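Side-chain contacts in OXA-46 oxacillinase (Pseudomonas aeruginosa, PDB 3IF6), which probably hydrolyses the beta-lactam ring of antibiotics to a substituted beta-amino acid, as a class D serine beta-lactamase: residues G218-W223 against A251-I256; S72-P77 against R139-I144; A85-D90 against K130-D135. One frame throughout, in Å; residues are numbered along the deposited sequence.

Interaction 1: residues G218-W223 against A251-I256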
ATOM      1  N   GLY B 218     -13.408  20.395   7.216  1.00 31.88           N
ATOM      2  CA  GLY B 218     -12.497  19.434   6.626  1.00 32.18           C
ATOM      3  C   GLY B 218     -12.594  18.042   7.220  1.00 32.73           C
ATOM      4  O   GLY B 218     -13.055  17.875   8.353  1.00 33.69           O
ATOM      5  N   TRP B 219     -12.142  17.044   6.463  1.00 32.17           N
ATOM      6  CA  TRP B 219     -12.104  15.655   6.921  1.00 30.89           C
ATOM      7  C   TRP B 219     -10.684  15.087   6.955  1.00 30.70           C
ATOM      8  O   TRP B 219      -9.796  15.554   6.241  1.00 31.12           O
ATOM      9  CB  TRP B 219     -12.818  14.762   5.924  1.00 30.35           C
ATOM     10  CG  TRP B 219     -14.269  14.987   5.566  1.00 29.69           C
ATOM     11  CD1 TRP B 219     -14.764  15.786   4.584  1.00 27.77           C
ATOM     12  CD2 TRP B 219     -15.397  14.272   6.109  1.00 29.93           C
ATOM     13  NE1 TRP B 219     -16.134  15.648   4.500  1.00 28.69           N
ATOM     14  CE2 TRP B 219     -16.548  14.724   5.425  1.00 29.10           C
ATOM     15  CE3 TRP B 219     -15.540  13.315   7.134  1.00 28.34           C
ATOM     16  CZ2 TRP B 219     -17.834  14.252   5.717  1.00 30.59           C
ATOM     17  CZ3 TRP B 219     -16.820  12.826   7.419  1.00 29.48           C
ATOM     18  CH2 TRP B 219     -17.950  13.303   6.712  1.00 30.05           C
ATOM     19  N   TRP B 220     -10.493  14.067   7.787  1.00 30.38           N
ATOM     20  CA  TRP B 220      -9.483  13.064   7.610  1.00 30.05           C
ATOM     21  C   TRP B 220     -10.153  11.706   7.859  1.00 30.30           C
ATOM     22  O   TRP B 220     -10.612  11.415   8.964  1.00 29.89           O
ATOM     23  CB  TRP B 220      -8.261  13.314   8.507  1.00 30.24           C
ATOM     24  CG  TRP B 220      -7.036  12.512   8.090  1.00 29.91           C
ATOM     25  CD1 TRP B 220      -6.607  12.295   6.810  1.00 28.95           C
ATOM     26  CD2 TRP B 220      -6.088  11.835   8.944  1.00 31.22           C
ATOM     27  NE1 TRP B 220      -5.479  11.535   6.809  1.00 27.91           N
ATOM     28  CE2 TRP B 220      -5.126  11.228   8.095  1.00 30.56           C
ATOM     29  CE3 TRP B 220      -5.952  11.679  10.338  1.00 30.26           C
ATOM     30  CZ2 TRP B 220      -4.028  10.480   8.595  1.00 29.39           C
ATOM     31  CZ3 TRP B 220      -4.866  10.919  10.826  1.00 30.03           C
ATOM     32  CH2 TRP B 220      -3.925  10.334   9.954  1.00 29.15           C
ATOM     33  N   VAL B 221     -10.258  10.886   6.820  1.00 30.52           N
ATOM     34  CA  VAL B 221     -10.883   9.554   6.957  1.00 30.95           C
ATOM     35  C   VAL B 221      -9.965   8.440   6.474  1.00 31.71           C
ATOM     36  O   VAL B 221      -9.197   8.631   5.531  1.00 33.45           O
ATOM     37  CB  VAL B 221     -12.242   9.455   6.192  1.00 30.81           C
ATOM     38  CG1 VAL B 221     -13.157  10.624   6.536  1.00 28.55           C
ATOM     39  CG2 VAL B 221     -12.023   9.336   4.629  1.00 29.89           C
ATOM     40  N   GLY B 222     -10.056   7.277   7.092  1.00 32.28           N
ATOM     41  CA  GLY B 222      -9.351   6.085   6.612  1.00 32.83           C
ATOM     42  C   GLY B 222      -9.158   5.033   7.707  1.00 34.00           C
ATOM     43  O   GLY B 222     -10.049   4.827   8.556  1.00 32.47           O
ATOM     44  N   TRP B 223      -8.004   4.358   7.671  1.00 34.51           N
ATOM     45  CA  TRP B 223      -7.623   3.426   8.735  1.00 35.66           C
ATOM     46  C   TRP B 223      -6.133   3.129   8.792  1.00 36.00           C
ATOM     47  O   TRP B 223      -5.411   3.342   7.834  1.00 36.48           O
ATOM     48  CB  TRP B 223      -8.406   2.112   8.637  1.00 34.97           C
ATOM     49  CG  TRP B 223      -8.067   1.216   7.469  1.00 34.18           C
ATOM     50  CD1 TRP B 223      -7.101   0.240   7.434  1.00 32.50           C
ATOM     51  CD2 TRP B 223      -8.713   1.194   6.182  1.00 32.19           C
ATOM     52  NE1 TRP B 223      -7.105  -0.373   6.210  1.00 32.91           N
ATOM     53  CE2 TRP B 223      -8.086   0.188   5.422  1.00 32.32           C
ATOM     54  CE3 TRP B 223      -9.765   1.929   5.606  1.00 32.90           C
ATOM     55  CZ2 TRP B 223      -8.480  -0.122   4.113  1.00 32.85           C
ATOM     56  CZ3 TRP B 223     -10.164   1.633   4.319  1.00 33.04           C
ATOM     57  CH2 TRP B 223      -9.511   0.612   3.573  1.00 34.76           C
ATOM     58  N   ALA B 251      -3.907  16.287  12.953  1.00 40.04           N
ATOM     59  CA  ALA B 251      -3.235  16.414  14.241  1.00 40.75           C
ATOM     60  C   ALA B 251      -4.111  15.952  15.415  1.00 41.51           C
ATOM     61  O   ALA B 251      -3.607  15.347  16.363  1.00 41.67           O
ATOM     62  CB  ALA B 251      -2.698  17.824  14.457  1.00 40.26           C
ATOM     63  N   ILE B 252      -5.407  16.237  15.336  1.00 41.77           N
ATOM     64  CA  ILE B 252      -6.358  15.778  16.335  1.00 43.03           C
ATOM     65  C   ILE B 252      -6.549  14.241  16.304  1.00 43.68           C
ATOM     66  O   ILE B 252      -6.425  13.572  17.336  1.00 43.69           O
ATOM     67  CB  ILE B 252      -7.731  16.499  16.190  1.00 42.77           C
ATOM     68  CG1 ILE B 252      -7.587  17.982  16.545  1.00 42.61           C
ATOM     69  CG2 ILE B 252      -8.800  15.826  17.074  1.00 42.52           C
ATOM     70  CD1 ILE B 252      -8.747  18.843  16.074  1.00 40.28           C
ATOM     71  N   ALA B 253      -6.848  13.697  15.122  1.00 43.91           N
ATOM     72  CA  ALA B 253      -7.110  12.276  14.980  1.00 43.77           C
ATOM     73  C   ALA B 253      -5.897  11.435  15.334  1.00 43.57           C
ATOM     74  O   ALA B 253      -6.043  10.363  15.911  1.00 44.13           O
ATOM     75  CB  ALA B 253      -7.607  11.945  13.569  1.00 43.95           C
ATOM     76  N   ARG B 254      -4.708  11.907  14.976  1.00 43.55           N
ATOM     77  CA  ARG B 254      -3.466  11.205  15.288  1.00 43.44           C
ATOM     78  C   ARG B 254      -3.214  11.158  16.782  1.00 43.83           C
ATOM     79  O   ARG B 254      -2.754  10.130  17.276  1.00 44.40           O
ATOM     80  CB  ARG B 254      -2.273  11.890  14.667  1.00 43.31           C
ATOM     81  CG  ARG B 254      -2.049  11.568  13.246  1.00 44.20           C
ATOM     82  CD  ARG B 254      -0.673  12.040  12.842  1.00 44.99           C
ATOM     83  NE  ARG B 254      -0.419  11.689  11.455  1.00 49.00           N
ATOM     84  CZ  ARG B 254       0.347  10.673  11.050  1.00 50.09           C
ATOM     85  NH1 ARG B 254       0.979   9.895  11.932  1.00 48.95           N
ATOM     86  NH2 ARG B 254       0.492  10.453   9.744  1.00 50.17           N
ATOM     87  N   ALA B 255      -3.478  12.264  17.491  1.00 43.11           N
ATOM     88  CA  ALA B 255      -3.347  12.279  18.949  1.00 43.54           C
ATOM     89  C   ALA B 255      -4.304  11.272  19.620  1.00 44.07           C
ATOM     90  O   ALA B 255      -3.914  10.551  20.550  1.00 44.16           O
ATOM     91  CB  ALA B 255      -3.537  13.681  19.516  1.00 42.99           C
ATOM     92  N   ILE B 256      -5.540  11.220  19.132  1.00 44.38           N
ATOM     93  CA  ILE B 256      -6.496  10.206  19.551  1.00 45.17           C
ATOM     94  C   ILE B 256      -5.977   8.784  19.188  1.00 46.62           C
ATOM     95  O   ILE B 256      -5.847   7.943  20.074  1.00 47.45           O
ATOM     96  CB  ILE B 256      -7.888  10.517  18.992  1.00 44.73           C
ATOM     97  CG1 ILE B 256      -8.353  11.884  19.517  1.00 43.75           C
ATOM     98  CG2 ILE B 256      -8.893   9.392  19.316  1.00 45.56           C
ATOM     99  CD1 ILE B 256      -9.578  12.460  18.803  1.00 42.73           C
TER

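Interaction 2: residues S72-P77 against R139-I144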
ATOM      1  N   SER B  72     -12.821  15.851  -1.196  1.00 33.10           N
ATOM      2  CA  SER B  72     -11.824  14.952  -1.738  1.00 32.69           C
ATOM      3  C   SER B  72     -11.811  13.579  -1.136  1.00 32.49           C
ATOM      4  O   SER B  72     -11.141  12.744  -1.621  1.00 32.94           O
ATOM      5  CB  SER B  72     -10.447  15.581  -1.821  1.00 32.91           C
ATOM      6  OG  SER B  72     -10.367  16.467  -2.911  1.00 32.57           O
ATOM      7  N   THR B  73     -12.540  13.365  -0.059  1.00 32.12           N
ATOM      8  CA  THR B  73     -12.744  11.994   0.468  1.00 31.13           C
ATOM      9  C   THR B  73     -13.574  11.122  -0.504  1.00 31.61           C
ATOM     10  O   THR B  73     -13.569   9.899  -0.406  1.00 32.29           O
ATOM     11  CB  THR B  73     -13.320  11.945   1.954  1.00 31.02           C
ATOM     12  OG1 THR B  73     -14.698  12.328   1.991  1.00 28.00           O
ATOM     13  CG2 THR B  73     -12.518  12.805   2.906  1.00 29.90           C
ATOM     14  N   PHE B  74     -14.278  11.757  -1.441  1.00 32.10           N
ATOM     15  CA  PHE B  74     -15.057  11.073  -2.490  1.00 32.17           C
ATOM     16  C   PHE B  74     -14.170  10.501  -3.618  1.00 32.67           C
ATOM     17  O   PHE B  74     -14.678   9.829  -4.528  1.00 32.50           O
ATOM     18  CB  PHE B  74     -16.116  12.015  -3.084  1.00 31.85           C
ATOM     19  CG  PHE B  74     -17.126  11.314  -3.992  1.00 32.93           C
ATOM     20  CD1 PHE B  74     -18.151  10.537  -3.451  1.00 33.14           C
ATOM     21  CD2 PHE B  74     -17.044  11.427  -5.377  1.00 31.97           C
ATOM     22  CE1 PHE B  74     -19.070   9.866  -4.280  1.00 33.58           C
ATOM     23  CE2 PHE B  74     -17.952  10.758  -6.222  1.00 32.65           C
ATOM     24  CZ  PHE B  74     -18.962   9.980  -5.675  1.00 33.40           C
ATOM     25  N   LYS B  75     -12.857  10.773  -3.561  1.00 33.08           N
ATOM     26  CA  LYS B  75     -11.880  10.225  -4.541  1.00 32.40           C
ATOM     27  C   LYS B  75     -11.775   8.724  -4.351  1.00 33.22           C
ATOM     28  O   LYS B  75     -11.536   7.986  -5.310  1.00 33.63           O
ATOM     29  CB  LYS B  75     -10.499  10.872  -4.417  1.00 31.74           C
ATOM     30  CG  LYS B  75     -10.384  12.291  -4.990  1.00 30.58           C
ATOM     31  CD  LYS B  75      -8.979  12.839  -4.717  1.00 31.01           C
ATOM     32  CE  LYS B  75      -8.682  14.088  -5.521  1.00 29.42           C
ATOM     33  NZ  LYS B  75      -7.324  14.602  -5.192  1.00 31.11           N
ATOM     34  N   ILE B  76     -11.999   8.260  -3.123  1.00 33.49           N
ATOM     35  CA  ILE B  76     -12.099   6.789  -2.871  1.00 33.60           C
ATOM     36  C   ILE B  76     -13.232   6.077  -3.672  1.00 34.36           C
ATOM     37  O   ILE B  76     -12.942   5.275  -4.568  1.00 34.39           O
ATOM     38  CB  ILE B  76     -12.156   6.483  -1.360  1.00 32.87           C
ATOM     39  CG1 ILE B  76     -10.959   7.165  -0.680  1.00 31.96           C
ATOM     40  CG2 ILE B  76     -12.172   4.983  -1.120  1.00 32.78           C
ATOM     41  CD1 ILE B  76     -11.047   7.281   0.817  1.00 29.76           C
ATOM     42  N   PRO B  77     -14.522   6.360  -3.366  1.00 35.09           N
ATOM     43  CA  PRO B  77     -15.543   5.735  -4.247  1.00 34.98           C
ATOM     44  C   PRO B  77     -15.411   6.163  -5.727  1.00 35.30           C
ATOM     45  O   PRO B  77     -15.597   5.328  -6.645  1.00 36.32           O
ATOM     46  CB  PRO B  77     -16.878   6.239  -3.668  1.00 35.52           C
ATOM     47  CG  PRO B  77     -16.524   7.458  -2.794  1.00 34.38           C
ATOM     48  CD  PRO B  77     -15.128   7.186  -2.287  1.00 34.84           C
ATOM     49  N   ARG B 139     -26.550   5.273 -10.184  1.00 49.90           N
ATOM     50  CA  ARG B 139     -26.674   3.826 -10.001  1.00 50.53           C
ATOM     51  C   ARG B 139     -25.626   3.301  -9.015  1.00 49.16           C
ATOM     52  O   ARG B 139     -25.949   2.550  -8.087  1.00 49.04           O
ATOM     53  CB  ARG B 139     -26.579   3.112 -11.368  1.00 50.46           C
ATOM     54  CG  ARG B 139     -27.203   1.707 -11.441  1.00 52.41           C
ATOM     55  CD  ARG B 139     -26.559   0.835 -12.568  1.00 53.50           C
ATOM     56  NE  ARG B 139     -25.187   0.408 -12.212  1.00 59.16           N
ATOM     57  CZ  ARG B 139     -24.394  -0.375 -12.953  1.00 59.41           C
ATOM     58  NH1 ARG B 139     -24.802  -0.844 -14.127  1.00 59.70           N
ATOM     59  NH2 ARG B 139     -23.179  -0.679 -12.519  1.00 58.27           N
ATOM     60  N   TYR B 140     -24.381   3.727  -9.217  1.00 48.33           N
ATOM     61  CA  TYR B 140     -23.261   3.435  -8.318  1.00 47.74           C
ATOM     62  C   TYR B 140     -23.441   3.877  -6.861  1.00 48.48           C
ATOM     63  O   TYR B 140     -23.112   3.136  -5.948  1.00 49.24           O
ATOM     64  CB  TYR B 140     -22.001   4.117  -8.835  1.00 47.45           C
ATOM     65  CG  TYR B 140     -21.315   3.485 -10.028  1.00 45.43           C
ATOM     66  CD1 TYR B 140     -21.069   2.106 -10.085  1.00 44.85           C
ATOM     67  CD2 TYR B 140     -20.849   4.288 -11.063  1.00 43.29           C
ATOM     68  CE1 TYR B 140     -20.405   1.542 -11.181  1.00 44.72           C
ATOM     69  CE2 TYR B 140     -20.199   3.753 -12.146  1.00 44.55           C
ATOM     70  CZ  TYR B 140     -19.978   2.386 -12.207  1.00 45.50           C
ATOM     71  OH  TYR B 140     -19.325   1.893 -13.296  1.00 46.20           O
ATOM     72  N   LEU B 141     -23.912   5.099  -6.639  1.00 49.43           N
ATOM     73  CA  LEU B 141     -24.126   5.619  -5.288  1.00 49.81           C
ATOM     74  C   LEU B 141     -25.211   4.844  -4.549  1.00 51.27           C
ATOM     75  O   LEU B 141     -25.172   4.699  -3.311  1.00 50.97           O
ATOM     76  CB  LEU B 141     -24.520   7.077  -5.369  1.00 49.15           C
ATOM     77  CG  LEU B 141     -23.408   8.047  -5.767  1.00 48.69           C
ATOM     78  CD1 LEU B 141     -24.008   9.376  -6.321  1.00 47.48           C
ATOM     79  CD2 LEU B 141     -22.445   8.276  -4.605  1.00 44.26           C
ATOM     80  N   LYS B 142     -26.181   4.364  -5.333  1.00 52.72           N
ATOM     81  CA  LYS B 142     -27.238   3.482  -4.859  1.00 54.00           C
ATOM     82  C   LYS B 142     -26.628   2.163  -4.418  1.00 53.92           C
ATOM     83  O   LYS B 142     -26.806   1.740  -3.275  1.00 53.96           O
ATOM     84  CB  LYS B 142     -28.272   3.261  -5.980  1.00 54.84           C
ATOM     85  CG  LYS B 142     -29.450   4.213  -5.968  1.00 56.54           C
ATOM     86  CD  LYS B 142     -30.672   3.508  -5.410  1.00 61.10           C
ATOM     87  CE  LYS B 142     -31.522   4.449  -4.548  1.00 63.94           C
ATOM     88  NZ  LYS B 142     -32.934   3.947  -4.365  1.00 65.87           N
ATOM     89  N   GLN B 143     -25.881   1.534  -5.324  1.00 54.06           N
ATOM     90  CA  GLN B 143     -25.188   0.273  -5.034  1.00 54.28           C
ATOM     91  C   GLN B 143     -24.257   0.329  -3.820  1.00 53.94           C
ATOM     92  O   GLN B 143     -24.153  -0.648  -3.075  1.00 54.15           O
ATOM     93  CB  GLN B 143     -24.388  -0.200  -6.257  1.00 54.74           C
ATOM     94  CG  GLN B 143     -25.205  -0.791  -7.401  1.00 54.45           C
ATOM     95  CD  GLN B 143     -24.364  -0.955  -8.646  1.00 54.78           C
ATOM     96  OE1 GLN B 143     -24.653  -0.375  -9.686  1.00 55.26           O
ATOM     97  NE2 GLN B 143     -23.293  -1.728  -8.535  1.00 56.69           N
ATOM     98  N   ILE B 144     -23.568   1.451  -3.621  1.00 53.54           N
ATOM     99  CA  ILE B 144     -22.634   1.556  -2.486  1.00 53.29           C
ATOM    100  C   ILE B 144     -23.269   2.239  -1.270  1.00 53.67           C
ATOM    101  O   ILE B 144     -22.623   2.392  -0.211  1.00 53.00           O
ATOM    102  CB  ILE B 144     -21.247   2.187  -2.886  1.00 53.41           C
ATOM    103  CG1 ILE B 144     -21.357   3.694  -3.173  1.00 53.14           C
ATOM    104  CG2 ILE B 144     -20.619   1.408  -4.056  1.00 52.20           C
ATOM    105  CD1 ILE B 144     -20.028   4.451  -3.130  1.00 52.40           C
TER

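Interaction 3: residues A85-D90 against K130-D135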
ATOM      1  N   ALA B  85     -16.185   1.841 -14.721  1.00 40.56           N
ATOM      2  CA  ALA B  85     -16.739   2.394 -15.959  1.00 40.54           C
ATOM      3  C   ALA B  85     -15.713   2.515 -17.067  1.00 40.85           C
ATOM      4  O   ALA B  85     -15.993   3.070 -18.131  1.00 40.54           O
ATOM      5  CB  ALA B  85     -17.330   3.748 -15.686  1.00 40.28           C
ATOM      6  N   ASP B  86     -14.510   2.006 -16.803  1.00 42.39           N
ATOM      7  CA  ASP B  86     -13.348   2.159 -17.704  1.00 42.84           C
ATOM      8  C   ASP B  86     -13.163   3.608 -18.195  1.00 42.24           C
ATOM      9  O   ASP B  86     -12.787   3.865 -19.355  1.00 42.59           O
ATOM     10  CB  ASP B  86     -13.381   1.146 -18.868  1.00 43.50           C
ATOM     11  CG  ASP B  86     -12.027   1.022 -19.561  1.00 46.60           C
ATOM     12  OD1 ASP B  86     -11.950   1.349 -20.776  1.00 45.75           O
ATOM     13  OD2 ASP B  86     -11.029   0.651 -18.866  1.00 51.52           O
ATOM     14  N   ALA B  87     -13.456   4.547 -17.300  1.00 40.85           N
ATOM     15  CA  ALA B  87     -13.051   5.933 -17.464  1.00 40.51           C
ATOM     16  C   ALA B  87     -11.532   6.071 -17.163  1.00 39.81           C
ATOM     17  O   ALA B  87     -10.899   7.031 -17.578  1.00 39.68           O
ATOM     18  CB  ALA B  87     -13.896   6.845 -16.538  1.00 40.24           C
ATOM     19  N   VAL B  88     -10.987   5.118 -16.406  1.00 39.31           N
ATOM     20  CA  VAL B  88      -9.542   4.895 -16.279  1.00 38.69           C
ATOM     21  C   VAL B  88      -9.276   3.381 -16.369  1.00 39.46           C
ATOM     22  O   VAL B  88     -10.096   2.548 -15.965  1.00 38.59           O
ATOM     23  CB  VAL B  88      -8.923   5.553 -14.992  1.00 38.70           C
ATOM     24  CG1 VAL B  88      -9.562   5.023 -13.693  1.00 37.44           C
ATOM     25  CG2 VAL B  88      -7.388   5.457 -14.970  1.00 35.91           C
ATOM     26  N   ARG B  89      -8.124   3.041 -16.940  1.00 40.06           N
ATOM     27  CA  ARG B  89      -7.789   1.662 -17.247  1.00 40.81           C
ATOM     28  C   ARG B  89      -7.045   0.977 -16.076  1.00 39.70           C
ATOM     29  O   ARG B  89      -7.390  -0.131 -15.650  1.00 39.53           O
ATOM     30  CB  ARG B  89      -6.951   1.694 -18.522  1.00 41.88           C
ATOM     31  CG  ARG B  89      -6.355   0.402 -19.005  1.00 45.22           C
ATOM     32  CD  ARG B  89      -5.856   0.649 -20.449  1.00 51.58           C
ATOM     33  NE  ARG B  89      -5.172   1.945 -20.647  1.00 52.99           N
ATOM     34  CZ  ARG B  89      -5.638   2.957 -21.389  1.00 52.50           C
ATOM     35  NH1 ARG B  89      -6.806   2.867 -22.001  1.00 51.68           N
ATOM     36  NH2 ARG B  89      -4.934   4.075 -21.505  1.00 51.95           N
ATOM     37  N   ASP B  90      -6.033   1.656 -15.563  1.00 37.88           N
ATOM     38  CA  ASP B  90      -5.272   1.154 -14.440  1.00 37.06           C
ATOM     39  C   ASP B  90      -4.400   2.284 -13.908  1.00 36.27           C
ATOM     40  O   ASP B  90      -4.558   3.440 -14.315  1.00 36.13           O
ATOM     41  CB  ASP B  90      -4.422  -0.078 -14.829  1.00 37.03           C
ATOM     42  CG  ASP B  90      -3.478   0.180 -16.033  1.00 35.77           C
ATOM     43  OD1 ASP B  90      -3.182  -0.797 -16.742  1.00 35.78           O
ATOM     44  OD2 ASP B  90      -3.026   1.324 -16.278  1.00 33.07           O
ATOM     45  N   LYS B 130     -17.539  13.135 -16.161  1.00 45.84           N
ATOM     46  CA  LYS B 130     -17.976  13.220 -17.557  1.00 46.71           C
ATOM     47  C   LYS B 130     -18.255  11.810 -18.159  1.00 47.59           C
ATOM     48  O   LYS B 130     -19.398  11.501 -18.542  1.00 47.68           O
ATOM     49  CB  LYS B 130     -16.894  13.968 -18.359  1.00 46.88           C
ATOM     50  CG  LYS B 130     -17.357  15.116 -19.262  1.00 47.46           C
ATOM     51  CD  LYS B 130     -17.895  16.337 -18.459  1.00 50.37           C
ATOM     52  CE  LYS B 130     -16.803  17.218 -17.755  1.00 50.49           C
ATOM     53  NZ  LYS B 130     -16.886  17.170 -16.250  1.00 47.64           N
ATOM     54  N   ASP B 131     -17.227  10.960 -18.198  1.00 47.98           N
ATOM     55  CA  ASP B 131     -17.296   9.652 -18.852  1.00 48.94           C
ATOM     56  C   ASP B 131     -18.240   8.671 -18.173  1.00 49.65           C
ATOM     57  O   ASP B 131     -18.947   7.897 -18.843  1.00 50.13           O
ATOM     58  CB  ASP B 131     -15.899   9.033 -18.963  1.00 48.92           C
ATOM     59  CG  ASP B 131     -15.002   9.775 -19.946  1.00 49.76           C
ATOM     60  OD1 ASP B 131     -15.492  10.658 -20.703  1.00 50.59           O
ATOM     61  OD2 ASP B 131     -13.790   9.472 -19.963  1.00 50.88           O
ATOM     62  N   ILE B 132     -18.249   8.690 -16.846  1.00 50.23           N
ATOM     63  CA  ILE B 132     -19.205   7.897 -16.071  1.00 50.83           C
ATOM     64  C   ILE B 132     -20.648   8.329 -16.388  1.00 51.62           C
ATOM     65  O   ILE B 132     -21.536   7.485 -16.525  1.00 52.30           O
ATOM     66  CB  ILE B 132     -18.920   7.993 -14.556  1.00 50.42           C
ATOM     67  CG1 ILE B 132     -17.558   7.357 -14.231  1.00 50.10           C
ATOM     68  CG2 ILE B 132     -20.042   7.340 -13.742  1.00 50.43           C
ATOM     69  CD1 ILE B 132     -17.003   7.735 -12.871  1.00 47.97           C
ATOM     70  N   GLY B 133     -20.867   9.640 -16.507  1.00 52.17           N
ATOM     71  CA  GLY B 133     -22.182  10.195 -16.774  1.00 52.78           C
ATOM     72  C   GLY B 133     -23.129  10.084 -15.590  1.00 53.39           C
ATOM     73  O   GLY B 133     -22.925   9.260 -14.680  1.00 53.59           O
ATOM     74  N   GLU B 134     -24.182  10.901 -15.619  1.00 53.73           N
ATOM     75  CA  GLU B 134     -25.178  10.954 -14.545  1.00 54.61           C
ATOM     76  C   GLU B 134     -25.772   9.594 -14.165  1.00 54.31           C
ATOM     77  O   GLU B 134     -25.778   9.228 -12.992  1.00 54.90           O
ATOM     78  CB  GLU B 134     -26.298  11.949 -14.892  1.00 54.40           C
ATOM     79  CG  GLU B 134     -27.453  11.922 -13.896  1.00 56.10           C
ATOM     80  CD  GLU B 134     -28.701  12.697 -14.353  1.00 56.09           C
ATOM     81  OE1 GLU B 134     -29.806  12.407 -13.827  1.00 54.50           O
ATOM     82  OE2 GLU B 134     -28.565  13.598 -15.218  1.00 58.83           O
ATOM     83  N   ASP B 135     -26.275   8.852 -15.154  1.00 54.35           N
ATOM     84  CA  ASP B 135     -27.105   7.669 -14.868  1.00 53.96           C
ATOM     85  C   ASP B 135     -26.308   6.554 -14.169  1.00 53.16           C
ATOM     86  O   ASP B 135     -26.817   5.922 -13.236  1.00 52.91           O
ATOM     87  CB  ASP B 135     -27.837   7.147 -16.135  1.00 54.34           C
ATOM     88  CG  ASP B 135     -28.814   8.193 -16.771  1.00 56.13           C
ATOM     89  OD1 ASP B 135     -29.341   9.105 -16.059  1.00 57.58           O
ATOM     90  OD2 ASP B 135     -29.065   8.087 -18.003  1.00 55.20           O
TER
HETATM   91  O   HOH W   1     -11.437   9.454 -18.506  1.00 43.37           O

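Interaction 1: residues G218-W223 against A251-I256
The indole of Trp220 meets the helix at its six-membered end. The methyl of Ala253 sits at the ring edge, near its plane, with CB 3.6 Å from CE3 of Trp220. The aliphatic part of Arg254 comes in obliquely beside it: CG of Arg254 is 3.8 Å from CZ3 of Trp220. The guanidinium plane is 19° from that of the indole, and NE of Arg254 is 4.0 Å from CH2 of Trp220. CG of Trp220 stands anti to the backbone N (chi1 -164°), which carries the indole out from the strand to the helix. The Arg254 chain runs extended from CG to NE and passes the ring end at a slant. Its charged end turns to a salt bridge of NH2 with Glu200. Within the sheet, Trp220 also meets Phe233, with the ring planes at about 45°, and touches Ala209 and Thr211 of strand 206-213. The contact is mostly apolar and largely buried, and CA of Trp220 is 7.8 Å from CA of Ala253. Such packing of the C-terminal helix on one face of the central sheet belongs to the alpha/beta part of the serine beta-lactamase and penicillin-binding protein fold.

Interaction 2: residues S72-P77 against R139-I144
Next to Phe74, whose ring meets Leu141 across the contact, the hydroxyl OG1 of Thr73 is gripped by two groups. These are the carbonyl O of Pro70 and NE2 of Gln171, and they hold the turn next to Phe74. Phe74 itself reaches toward helix 122-144. Its CG lies anti to the backbone N (chi1 -170°), and this sends the ring out toward the helix. CD2 of Leu141 comes to the ring edge, near its plane, 3.7 Å from CE1 of Phe74. The same methyl is 4.0 Å from CZ of Phe74. The two side chains cross at about a right angle, with one methyl branch of the leucine doing the touching.

Ser72 to Lys75 form the Ser-X-X-Lys motif of the serine beta-lactamases. Ser72 is the probable acyl-ester nucleophile. In this structure a tartaric acid molecule is hydrogen-bonded to OG of Ser72 and to NZ of Lys75, which occupy the opposite side of the segment from Phe74. The backbone of the motif is closed by a hydrogen bond from N of Lys75 to O of Ser72, 3.3 Å long.

Three residues on from Phe74, Pro77 makes the second touch. CD1 of Ile144 is 3.7 Å from CB of Pro77, a methyl against the rim of the pyrrolidine ring. CG1 of Ile144 sits between the backbone N and the carbonyl carbon (chi1 72°), and the chain then extends to put CD1 on the proline. Phe174 of helix 168-179 packs on both Pro77 and Ile144. On the outer side of helix 122-144, NE of Arg139 makes a weak hydrogen bond to OE1 of Gln143, at 2.7 Å but with a bent angle of 125°.

Interaction 3: residues A85-D90 against K130-D135
Asp131 is the first residue of 130-135 to touch the loop. Its CB lies 3.8 Å from CB of Ala87, methylene against methyl. CG of Asp131 is beside the backbone N and anti to the carbonyl carbon (chi1 -69°). This lets the carboxylate reach a water molecule while CB stays on the alanine. The water donates to OD2 of Asp131 at 2.8 Å and to the carbonyl O of Ala87 at 2.6 Å. It therefore links the two segments at the solvent edge of the contact.

Ile132 follows and turns its CG1 to the loop. CG1 of Ile132 is 3.9 Å from CB of Ala85 and 4.4 Å from CB of Ala87, with the looser touch on Ala87. Ile132 also packs on His78 and Phe81 of helix 75-84, so it touches both that helix and the loop after it. At Gly133 phi is positive, and the helix is kinked just beyond, at Glu134 and Asp135.

The alanines flank Asp86, whose CB is directed away from the helix. With positive phi at Asp86, two backbone bonds close back into the last turn of helix 75-84. This is a Schellman motif, ending that helix as the chain packs against helix 122-144.

Interactions 1 and 2 are both buried and lie on opposite sides of the chain's centre. Interaction 1 joins sheet and C-terminal helix through an indole. Interaction 2 joins helix 75-84 and the 3-10 turn before it to helix 122-144 through small apolar touches. They meet where Thr73 packs on Trp219 and Val221. Interaction 3 is partly buried and farther out, and there a water and a carboxylate join the apolar contact. Interactions 2 and 3 share helices: 139-144 and 130-135 are both on 122-144, while 72-77 runs into the helix that ends just before 85-90. Tyr140 lies between them, touching Ala85 and Ile132. Interactions 1 and 3 do not touch; their nearest atoms are about 18 Å apart.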